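Local coordinates for protein oxidoreductase (Azotobacter vinelandii, PDB 7D5M) that binds NAD in a Rossmann domain and is probably an NAD-dependent sugar or polyol dehydrogenase related to inositol dehydrogenase, at residues A[190-195]-A[235-240]. Residues are numbered along the deposited sequence; the frame is centred on the assembly and turned at random.
Sequences WRVDPR and KSRAPL. With NAD (nicotinamide-adenine-dinucleotide), chain B.
W190 and R191, which bind the NAD pyrophosphate from the C-terminal alpha/beta domain, stand just before a turn whose V192 and P194 pack against R237 and L240. L240 reaches both parts of the turn: its CD2 lies 3.5 Å from V192 C, while CD1 rests 3.7 Å from CG of the P194 ring. Next to it, V192 CG1 touches the aliphatic stem of R237 at CG (3.8 Å); the guanidinium beyond forms salt bridges to E182 and D242. No direct hydrogen bond joins the segments; instead a water lies 2.8 Å from V192 O and 2.7 Å from R237 O and bridges the two carbonyls.

On the cofactor side, W190 NE1 donates to NAD O1A (2.9 Å, 144°) with the phosphate at the indole edge. R191, extended from CG to NE, brings NH1 and NH2 edge-on to the single oxygen NAD O1N, at 3.1 and 3.0 Å, and D205 pairs with its NE. W190 CH2 lies over the centre of the R191 guanidinium face, so an alanine in place of W190 would probably leave O1A without this donor and one face of the R191 guanidinium without its indole cover. D193 N-caps the next helix, OD1 accepting from R195 N.

The contact thus ties the junction of helices 186-191 and 194-197 to the loop between strands 223-231 and 243-250 of the mixed sheet.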
ATOM      1  N   TRP A 190      -2.202  35.039   6.535  1.00 26.66           N
ATOM      2  CA  TRP A 190      -1.962  35.957   5.385  1.00 26.57           C
ATOM      3  C   TRP A 190      -2.473  35.313   4.086  1.00 25.81           C
ATOM      4  O   TRP A 190      -2.932  36.067   3.204  1.00 25.20           O
ATOM      5  CB  TRP A 190      -0.503  36.465   5.307  1.00 27.22           C
ATOM      6  CG  TRP A 190       0.575  35.503   4.899  1.00 26.67           C
ATOM      7  CD1 TRP A 190       1.559  34.992   5.699  1.00 27.79           C
ATOM      8  CD2 TRP A 190       0.846  35.009   3.576  1.00 27.27           C
ATOM      9  NE1 TRP A 190       2.403  34.192   4.977  1.00 27.99           N
ATOM     10  CE2 TRP A 190       1.990  34.182   3.671  1.00 28.55           C
ATOM     11  CE3 TRP A 190       0.234  35.167   2.325  1.00 27.54           C
ATOM     12  CZ2 TRP A 190       2.519  33.517   2.567  1.00 27.62           C
ATOM     13  CZ3 TRP A 190       0.762  34.510   1.237  1.00 26.50           C
ATOM     14  CH2 TRP A 190       1.890  33.701   1.358  1.00 27.51           C
ATOM     15  N   ARG A 191      -2.480  33.979   3.998  1.00 25.77           N
ATOM     16  CA  ARG A 191      -2.920  33.238   2.781  1.00 25.24           C
ATOM     17  C   ARG A 191      -4.433  33.375   2.554  1.00 26.18           C
ATOM     18  O   ARG A 191      -4.870  33.133   1.404  1.00 24.74           O
ATOM     19  CB  ARG A 191      -2.547  31.754   2.873  1.00 25.80           C
ATOM     20  CG  ARG A 191      -1.115  31.442   2.458  1.00 25.93           C
ATOM     21  CD  ARG A 191      -0.792  29.987   2.722  1.00 26.01           C
ATOM     22  NE  ARG A 191       0.480  29.531   2.167  1.00 26.09           N
ATOM     23  CZ  ARG A 191       1.672  29.702   2.738  1.00 25.49           C
ATOM     24  NH1 ARG A 191       1.788  30.366   3.878  1.00 24.18           N
ATOM     25  NH2 ARG A 191       2.754  29.216   2.149  1.00 25.39           N
ATOM     26  N   VAL A 192      -5.223  33.704   3.581  1.00 26.22           N
ATOM     27  CA  VAL A 192      -6.701  33.873   3.416  1.00 28.89           C
ATOM     28  C   VAL A 192      -7.071  35.366   3.450  1.00 30.95           C
ATOM     29  O   VAL A 192      -8.278  35.672   3.617  1.00 32.66           O
ATOM     30  CB  VAL A 192      -7.496  33.045   4.446  1.00 29.24           C
ATOM     31  CG1 VAL A 192      -7.134  31.566   4.369  1.00 30.53           C
ATOM     32  CG2 VAL A 192      -7.346  33.574   5.862  1.00 29.27           C
ATOM     33  N   ASP A 193      -6.094  36.258   3.240  1.00 31.72           N
ATOM     34  CA  ASP A 193      -6.307  37.727   3.122  1.00 32.23           C
ATOM     35  C   ASP A 193      -6.060  38.142   1.668  1.00 33.68           C
ATOM     36  O   ASP A 193      -4.926  38.096   1.179  1.00 30.80           O
ATOM     37  CB  ASP A 193      -5.426  38.469   4.132  1.00 33.08           C
ATOM     38  CG  ASP A 193      -5.691  39.964   4.230  1.00 33.45           C
ATOM     39  OD1 ASP A 193      -6.279  40.527   3.279  1.00 33.78           O
ATOM     40  OD2 ASP A 193      -5.305  40.555   5.262  1.00 34.18           O
ATOM     41  N   PRO A 194      -7.107  38.557   0.912  1.00 34.88           N
ATOM     42  CA  PRO A 194      -6.936  38.888  -0.504  1.00 35.11           C
ATOM     43  C   PRO A 194      -5.940  40.039  -0.722  1.00 35.54           C
ATOM     44  O   PRO A 194      -5.250  40.012  -1.729  1.00 33.96           O
ATOM     45  CB  PRO A 194      -8.333  39.287  -1.012  1.00 35.17           C
ATOM     46  CG  PRO A 194      -9.305  38.900   0.096  1.00 35.81           C
ATOM     47  CD  PRO A 194      -8.497  38.734   1.367  1.00 34.97           C
ATOM     48  N   ARG A 195      -5.868  40.984   0.224  1.00 36.45           N
ATOM     49  CA  ARG A 195      -4.932  42.144   0.193  1.00 37.87           C
ATOM     50  C   ARG A 195      -3.480  41.640   0.119  1.00 35.08           C
ATOM     51  O   ARG A 195      -2.687  42.238  -0.636  1.00 32.08           O
ATOM     52  CB  ARG A 195      -5.128  43.038   1.426  1.00 42.78           C
ATOM     53  CG  ARG A 195      -6.516  43.655   1.559  1.00 46.84           C
ATOM     54  CD  ARG A 195      -6.624  44.511   2.811  1.00 51.14           C
ATOM     55  NE  ARG A 195      -5.801  45.719   2.756  1.00 55.51           N
ATOM     56  CZ  ARG A 195      -5.603  46.563   3.774  1.00 59.15           C
ATOM     57  NH1 ARG A 195      -6.158  46.338   4.954  1.00 58.69           N
ATOM     58  NH2 ARG A 195      -4.844  47.635   3.608  1.00 60.08           N
ATOM     59  N   LYS A 235     -16.194  29.499   6.185  1.00 21.40           N
ATOM     60  CA  LYS A 235     -16.981  30.592   5.554  1.00 24.45           C
ATOM     61  C   LYS A 235     -16.226  31.923   5.621  1.00 23.03           C
ATOM     62  O   LYS A 235     -16.344  32.703   4.650  1.00 22.70           O
ATOM     63  CB  LYS A 235     -18.333  30.728   6.256  1.00 27.12           C
ATOM     64  CG  LYS A 235     -19.190  29.476   6.231  1.00 31.26           C
ATOM     65  CD  LYS A 235     -19.737  29.172   4.861  1.00 34.21           C
ATOM     66  CE  LYS A 235     -21.003  28.332   4.869  1.00 37.37           C
ATOM     67  NZ  LYS A 235     -21.845  28.556   6.069  1.00 40.78           N
ATOM     68  N   SER A 236     -15.470  32.151   6.702  1.00 22.61           N
ATOM     69  CA  SER A 236     -14.728  33.410   6.986  1.00 23.01           C
ATOM     70  C   SER A 236     -13.653  33.674   5.921  1.00 22.54           C
ATOM     71  O   SER A 236     -13.168  34.820   5.844  1.00 21.86           O
ATOM     72  CB  SER A 236     -14.119  33.374   8.367  1.00 23.70           C
ATOM     73  OG  SER A 236     -13.176  32.320   8.479  1.00 24.43           O
ATOM     74  N   ARG A 237     -13.271  32.666   5.128  1.00 20.80           N
ATOM     75  CA  ARG A 237     -12.219  32.817   4.084  1.00 20.70           C
ATOM     76  C   ARG A 237     -12.786  33.485   2.826  1.00 20.25           C
ATOM     77  O   ARG A 237     -11.990  34.058   2.061  1.00 19.91           O
ATOM     78  CB  ARG A 237     -11.602  31.459   3.747  1.00 19.65           C
ATOM     79  CG  ARG A 237     -10.866  30.838   4.921  1.00 19.50           C
ATOM     80  CD  ARG A 237     -10.353  29.434   4.654  1.00 18.87           C
ATOM     81  NE  ARG A 237      -9.716  28.932   5.858  1.00 18.25           N
ATOM     82  CZ  ARG A 237      -9.557  27.651   6.189  1.00 17.57           C
ATOM     83  NH1 ARG A 237      -9.983  26.679   5.394  1.00 16.25           N
ATOM     84  NH2 ARG A 237      -8.977  27.353   7.338  1.00 17.16           N
ATOM     85  N   ALA A 238     -14.104  33.425   2.612  1.00 20.10           N
ATOM     86  CA  ALA A 238     -14.771  33.996   1.423  1.00 21.23           C
ATOM     87  C   ALA A 238     -14.290  35.434   1.230  1.00 20.98           C
ATOM     88  O   ALA A 238     -14.199  36.177   2.202  1.00 21.19           O
ATOM     89  CB  ALA A 238     -16.272  33.925   1.574  1.00 20.77           C
ATOM     90  N   PRO A 239     -13.981  35.875  -0.010  1.00 21.60           N
ATOM     91  CA  PRO A 239     -14.185  35.075  -1.224  1.00 21.03           C
ATOM     92  C   PRO A 239     -13.082  34.071  -1.615  1.00 19.80           C
ATOM     93  O   PRO A 239     -13.220  33.447  -2.665  1.00 19.21           O
ATOM     94  CB  PRO A 239     -14.228  36.172  -2.299  1.00 22.17           C
ATOM     95  CG  PRO A 239     -13.215  37.167  -1.802  1.00 21.70           C
ATOM     96  CD  PRO A 239     -13.472  37.227  -0.311  1.00 22.41           C
ATOM     97  N   LEU A 240     -12.023  33.938  -0.805  1.00 18.88           N
ATOM     98  CA  LEU A 240     -10.889  33.029  -1.111  1.00 18.02           C
ATOM     99  C   LEU A 240     -11.331  31.594  -0.813  1.00 17.04           C
ATOM    100  O   LEU A 240     -11.960  31.362   0.239  1.00 17.19           O
ATOM    101  CB  LEU A 240      -9.641  33.429  -0.320  1.00 19.80           C
ATOM    102  CG  LEU A 240      -8.768  34.500  -0.981  1.00 21.61           C
ATOM    103  CD1 LEU A 240      -9.601  35.630  -1.538  1.00 23.65           C
ATOM    104  CD2 LEU A 240      -7.713  35.025  -0.021  1.00 21.61           C
TER
HETATM  105  PA  NAD B 500       5.751  32.805   6.209  1.00 22.31           P
HETATM  106  O1A NAD B 500       4.716  33.797   6.641  1.00 23.28           O
HETATM  107  O2A NAD B 500       5.932  31.520   6.953  1.00 20.27           O
HETATM  108  O5B NAD B 500       7.167  33.557   6.115  1.00 21.11           O
HETATM  109  C5B NAD B 500       7.292  34.943   5.669  1.00 19.22           C
HETATM  110  C4B NAD B 500       8.691  35.408   5.993  1.00 18.31           C
HETATM  111  O4B NAD B 500       9.000  36.620   5.259  1.00 17.49           O
HETATM  112  C3B NAD B 500       8.936  35.758   7.466  1.00 17.91           C
HETATM  113  O3B NAD B 500      10.276  35.443   7.815  1.00 16.96           O
HETATM  114  C2B NAD B 500       8.674  37.268   7.478  1.00 17.11           C
HETATM  115  O2B NAD B 500       9.259  37.959   8.559  1.00 16.39           O
HETATM  116  C1B NAD B 500       9.350  37.644   6.168  1.00 17.63           C
HETATM  117  N9A NAD B 500       8.917  38.907   5.589  1.00 18.69           N
HETATM  118  C8A NAD B 500       7.622  39.327   5.427  1.00 18.17           C
HETATM  119  N7A NAD B 500       7.526  40.477   4.809  1.00 18.83           N
HETATM  120  C5A NAD B 500       8.836  40.830   4.526  1.00 19.06           C
HETATM  121  C6A NAD B 500       9.390  41.944   3.865  1.00 19.67           C
HETATM  122  N6A NAD B 500       8.661  42.926   3.329  1.00 19.35           N
HETATM  123  N1A NAD B 500      10.740  41.984   3.740  1.00 19.96           N
HETATM  124  C2A NAD B 500      11.461  40.987   4.276  1.00 19.43           C
HETATM  125  N3A NAD B 500      11.049  39.885   4.906  1.00 18.79           N
HETATM  126  C4A NAD B 500       9.707  39.866   5.001  1.00 19.04           C
HETATM  127  O3  NAD B 500       5.492  32.403   4.663  1.00 21.69           O
HETATM  128  PN  NAD B 500       5.910  31.050   3.871  1.00 21.76           P
HETATM  129  O1N NAD B 500       4.877  29.985   4.114  1.00 22.52           O
HETATM  130  O2N NAD B 500       7.346  30.741   4.172  1.00 18.56           O
HETATM  131  O5D NAD B 500       5.756  31.507   2.343  1.00 22.26           O
HETATM  132  C5D NAD B 500       6.535  32.570   1.790  1.00 20.09           C
HETATM  133  C4D NAD B 500       6.401  32.457   0.297  1.00 20.46           C
HETATM  134  O4D NAD B 500       6.830  31.132  -0.109  1.00 20.51           O
HETATM  135  C3D NAD B 500       4.965  32.603  -0.221  1.00 19.21           C
HETATM  136  O3D NAD B 500       4.979  33.256  -1.478  1.00 19.76           O
HETATM  137  C2D NAD B 500       4.490  31.150  -0.340  1.00 20.29           C
HETATM  138  O2D NAD B 500       3.459  30.975  -1.301  1.00 18.49           O
HETATM  139  C1D NAD B 500       5.780  30.472  -0.805  1.00 21.01           C
HETATM  140  N1N NAD B 500       5.862  29.011  -0.501  1.00 20.98           N
HETATM  141  C2N NAD B 500       6.184  28.135  -1.515  1.00 21.59           C
HETATM  142  C3N NAD B 500       6.219  26.759  -1.282  1.00 20.09           C
HETATM  143  C7N NAD B 500       6.735  25.878  -2.400  1.00 19.39           C
HETATM  144  O7N NAD B 500       7.334  26.404  -3.345  1.00 17.44           O
HETATM  145  N7N NAD B 500       6.543  24.567  -2.292  1.00 15.95           N
HETATM  146  C4N NAD B 500       5.799  26.273  -0.039  1.00 21.56           C
HETATM  147  C5N NAD B 500       5.460  27.173   0.970  1.00 20.98           C
HETATM  148  C6N NAD B 500       5.645  28.521   0.756  1.00 21.30           C
HETATM  149  O   HOH W   1     -10.722  36.373   2.411  1.00 28.56           O